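Local atomic coordinates of pentafunctional AROM polypeptide (Schizosaccharomyces pombe, PDB entry 5SWV), a protein that carries out five successive steps of the shikimate pathway, the fragment here comprising its dehydroquinate dehydratase and shikimate dehydrogenase portions. Residues Y400-T405 and H423-D428. Numbering follows the deposited sequence.
Sequences YLLNRT and HIIDSD
Two neighbouring parallel strands of a beta-alpha-beta unit meet here, and L401 ties them through both its N-H and its carbonyl. Its N donates to H423 O at 3.1 Å, while L401 O accepts from I425 N at 2.9 Å in a straighter bond (163° at the hydrogen). One residue thus straddles I424, as expected of parallel pairing. Beyond it the strands diverge: N403 N and I425 O lie 4.4 Å apart, and the gap is bridged instead by a side chain. S427 OG donates to N403 O at 2.9 Å, in the carbonyl plane; chi1 of 41° sets the hydroxyl between the backbone N and carbonyl carbon of S427, and K456 adds a weak hydrogen bond to S427 OG.

Strand 398-403, helix 406-413 and strand 422-426 form the crossover, which belongs to the six-stranded parallel sheet of order 3-2-1-4-5-6. That order is the Rossmann topology, consistent with the nucleotide-binding domain of shikimate dehydrogenases, with 422-426 at one border. I424 faces the connecting helix, touching S409, Y410 and Q413, and shares this face with L401.

Y400, L402, H423 and I425 occupy the other face. I425 lies between the first two: its CD1 reaches Y400 CD2 at 3.8 Å, approaching the ring obliquely, and its CG2 meets L402 CD1 at 3.9 Å. With CG1 anti to the carbonyl carbon (chi1 -64°), the two branches of I425 are divided between these neighbours. Y400 also lays CE2 against H423 CB, whereas its hydroxyl is hydrogen-bonded to E434. D426 OD1 accepts from D428 N at 3.1 Å, closing an Asx turn.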
ATOM      1  N   TYR A 400       7.974 -25.942   5.930  1.00 36.02           N
ATOM      2  CA  TYR A 400       8.245 -26.913   6.997  1.00 36.01           C
ATOM      3  C   TYR A 400       7.531 -26.511   8.282  1.00 35.45           C
ATOM      4  O   TYR A 400       7.456 -25.320   8.615  1.00 34.64           O
ATOM      5  CB  TYR A 400       9.760 -27.113   7.206  1.00 36.44           C
ATOM      6  CG  TYR A 400      10.372 -27.874   6.054  1.00 37.01           C
ATOM      7  CD1 TYR A 400      10.828 -27.207   4.914  1.00 37.52           C
ATOM      8  CD2 TYR A 400      10.426 -29.264   6.060  1.00 37.35           C
ATOM      9  CE1 TYR A 400      11.356 -27.903   3.826  1.00 37.81           C
ATOM     10  CE2 TYR A 400      10.952 -29.968   4.981  1.00 37.97           C
ATOM     11  CZ  TYR A 400      11.417 -29.282   3.859  1.00 38.08           C
ATOM     12  OH  TYR A 400      11.937 -29.968   2.776  1.00 38.53           O
ATOM     13  N   LEU A 401       6.992 -27.508   8.984  1.00 34.83           N
ATOM     14  CA  LEU A 401       6.185 -27.281  10.177  1.00 34.97           C
ATOM     15  C   LEU A 401       6.676 -28.130  11.344  1.00 35.59           C
ATOM     16  O   LEU A 401       6.715 -29.352  11.247  1.00 36.16           O
ATOM     17  CB  LEU A 401       4.735 -27.604   9.872  1.00 34.80           C
ATOM     18  CG  LEU A 401       3.716 -27.424  11.001  1.00 35.45           C
ATOM     19  CD1 LEU A 401       3.717 -26.008  11.568  1.00 35.99           C
ATOM     20  CD2 LEU A 401       2.323 -27.771  10.505  1.00 35.54           C
ATOM     21  N   LEU A 402       7.020 -27.481  12.452  1.00 35.88           N
ATOM     22  CA  LEU A 402       7.723 -28.125  13.546  1.00 36.47           C
ATOM     23  C   LEU A 402       7.027 -27.900  14.874  1.00 37.26           C
ATOM     24  O   LEU A 402       6.731 -26.754  15.239  1.00 37.82           O
ATOM     25  CB  LEU A 402       9.138 -27.584  13.624  1.00 36.91           C
ATOM     26  CG  LEU A 402      10.010 -28.088  14.786  1.00 38.24           C
ATOM     27  CD1 LEU A 402      10.219 -29.604  14.756  1.00 38.26           C
ATOM     28  CD2 LEU A 402      11.352 -27.371  14.762  1.00 38.79           C
ATOM     29  N   ASN A 403       6.810 -28.998  15.605  1.00 38.09           N
ATOM     30  CA  ASN A 403       6.121 -28.992  16.890  1.00 39.12           C
ATOM     31  C   ASN A 403       6.591 -30.071  17.853  1.00 40.66           C
ATOM     32  O   ASN A 403       7.350 -30.969  17.492  1.00 41.87           O
ATOM     33  CB  ASN A 403       4.622 -29.145  16.659  1.00 38.93           C
ATOM     34  CG  ASN A 403       3.993 -27.874  16.141  1.00 38.58           C
ATOM     35  OD1 ASN A 403       3.931 -26.884  16.854  1.00 38.86           O
ATOM     36  ND2 ASN A 403       3.563 -27.881  14.889  1.00 38.34           N
ATOM     37  N   ARG A 404       6.125 -29.960  19.092  1.00 42.17           N
ATOM     38  CA  ARG A 404       6.382 -30.953  20.130  1.00 43.11           C
ATOM     39  C   ARG A 404       5.787 -32.291  19.743  1.00 42.24           C
ATOM     40  O   ARG A 404       6.403 -33.304  19.988  1.00 42.94           O
ATOM     41  CB  ARG A 404       5.804 -30.510  21.483  1.00 44.38           C
ATOM     42  CG  ARG A 404       6.557 -29.360  22.143  1.00 45.52           C
ATOM     43  CD  ARG A 404       5.638 -28.600  23.086  1.00 46.67           C
ATOM     44  NE  ARG A 404       6.344 -27.598  23.893  1.00 47.82           N
ATOM     45  CZ  ARG A 404       7.079 -27.857  24.979  1.00 48.47           C
ATOM     46  NH1 ARG A 404       7.241 -29.103  25.410  1.00 49.49           N
ATOM     47  NH2 ARG A 404       7.659 -26.862  25.648  1.00 48.52           N
ATOM     48  N   THR A 405       4.598 -32.291  19.144  1.00 41.64           N
ATOM     49  CA  THR A 405       3.940 -33.532  18.723  1.00 41.65           C
ATOM     50  C   THR A 405       3.427 -33.466  17.285  1.00 41.89           C
ATOM     51  O   THR A 405       3.175 -32.384  16.736  1.00 41.69           O
ATOM     52  CB  THR A 405       2.774 -33.939  19.677  1.00 41.55           C
ATOM     53  OG1 THR A 405       1.615 -33.109  19.467  1.00 40.90           O
ATOM     54  CG2 THR A 405       3.216 -33.865  21.155  1.00 41.48           C
ATOM     55  N   HIS A 423       5.085 -29.484   4.883  1.00 39.54           N
ATOM     56  CA  HIS A 423       5.865 -30.689   5.177  1.00 40.49           C
ATOM     57  C   HIS A 423       6.143 -30.745   6.659  1.00 40.05           C
ATOM     58  O   HIS A 423       6.929 -29.961   7.171  1.00 41.06           O
ATOM     59  CB  HIS A 423       7.168 -30.673   4.385  1.00 42.49           C
ATOM     60  CG  HIS A 423       6.946 -30.672   2.909  1.00 45.66           C
ATOM     61  ND1 HIS A 423       6.505 -31.787   2.225  1.00 47.69           N
ATOM     62  CD2 HIS A 423       7.017 -29.675   1.998  1.00 47.32           C
ATOM     63  CE1 HIS A 423       6.346 -31.485   0.950  1.00 48.73           C
ATOM     64  NE2 HIS A 423       6.661 -30.213   0.782  1.00 48.77           N
ATOM     65  N   ILE A 424       5.482 -31.661   7.354  1.00 40.10           N
ATOM     66  CA  ILE A 424       5.609 -31.785   8.807  1.00 39.88           C
ATOM     67  C   ILE A 424       6.940 -32.450   9.156  1.00 39.94           C
ATOM     68  O   ILE A 424       7.396 -33.337   8.453  1.00 38.49           O
ATOM     69  CB  ILE A 424       4.417 -32.585   9.394  1.00 40.41           C
ATOM     70  CG1 ILE A 424       3.110 -31.800   9.214  1.00 40.10           C
ATOM     71  CG2 ILE A 424       4.635 -32.913  10.867  1.00 40.78           C
ATOM     72  CD1 ILE A 424       1.858 -32.636   9.334  1.00 40.04           C
ATOM     73  N   ILE A 425       7.552 -31.984  10.237  1.00 41.43           N
ATOM     74  CA  ILE A 425       8.775 -32.548  10.791  1.00 42.82           C
ATOM     75  C   ILE A 425       8.442 -33.137  12.150  1.00 44.78           C
ATOM     76  O   ILE A 425       7.926 -32.426  13.004  1.00 44.90           O
ATOM     77  CB  ILE A 425       9.837 -31.454  11.006  1.00 42.75           C
ATOM     78  CG1 ILE A 425      10.258 -30.854   9.664  1.00 42.29           C
ATOM     79  CG2 ILE A 425      11.045 -32.010  11.758  1.00 42.97           C
ATOM     80  CD1 ILE A 425      11.099 -29.603   9.799  1.00 42.34           C
ATOM     81  N   ASP A 426       8.756 -34.418  12.337  1.00 48.54           N
ATOM     82  CA  ASP A 426       8.544 -35.138  13.591  1.00 51.66           C
ATOM     83  C   ASP A 426       9.809 -35.006  14.415  1.00 54.21           C
ATOM     84  O   ASP A 426      10.870 -35.514  14.038  1.00 54.35           O
ATOM     85  CB  ASP A 426       8.244 -36.625  13.318  1.00 53.43           C
ATOM     86  CG  ASP A 426       7.855 -37.419  14.585  1.00 54.64           C
ATOM     87  OD1 ASP A 426       7.732 -36.860  15.699  1.00 54.33           O
ATOM     88  OD2 ASP A 426       7.691 -38.646  14.454  1.00 57.10           O
ATOM     89  N   SER A 427       9.695 -34.324  15.548  1.00 56.92           N
ATOM     90  CA  SER A 427      10.832 -34.128  16.432  1.00 59.54           C
ATOM     91  C   SER A 427      11.307 -35.421  17.114  1.00 63.24           C
ATOM     92  O   SER A 427      12.416 -35.447  17.645  1.00 64.05           O
ATOM     93  CB  SER A 427      10.532 -33.036  17.468  1.00 58.98           C
ATOM     94  OG  SER A 427       9.216 -33.131  17.978  1.00 57.55           O
ATOM     95  N   ASP A 428      10.494 -36.481  17.109  1.00 67.31           N
ATOM     96  CA  ASP A 428      10.954 -37.783  17.623  1.00 71.75           C
ATOM     97  C   ASP A 428      11.743 -38.495  16.542  1.00 76.43           C
ATOM     98  O   ASP A 428      12.960 -38.634  16.648  1.00 78.86           O
ATOM     99  CB  ASP A 428       9.796 -38.654  18.114  1.00 69.99           C
ATOM    100  CG  ASP A 428       8.971 -37.968  19.167  1.00 68.78           C
ATOM    101  OD1 ASP A 428       9.540 -37.271  20.039  1.00 66.47           O
ATOM    102  OD2 ASP A 428       7.741 -38.117  19.102  1.00 68.93           O
TER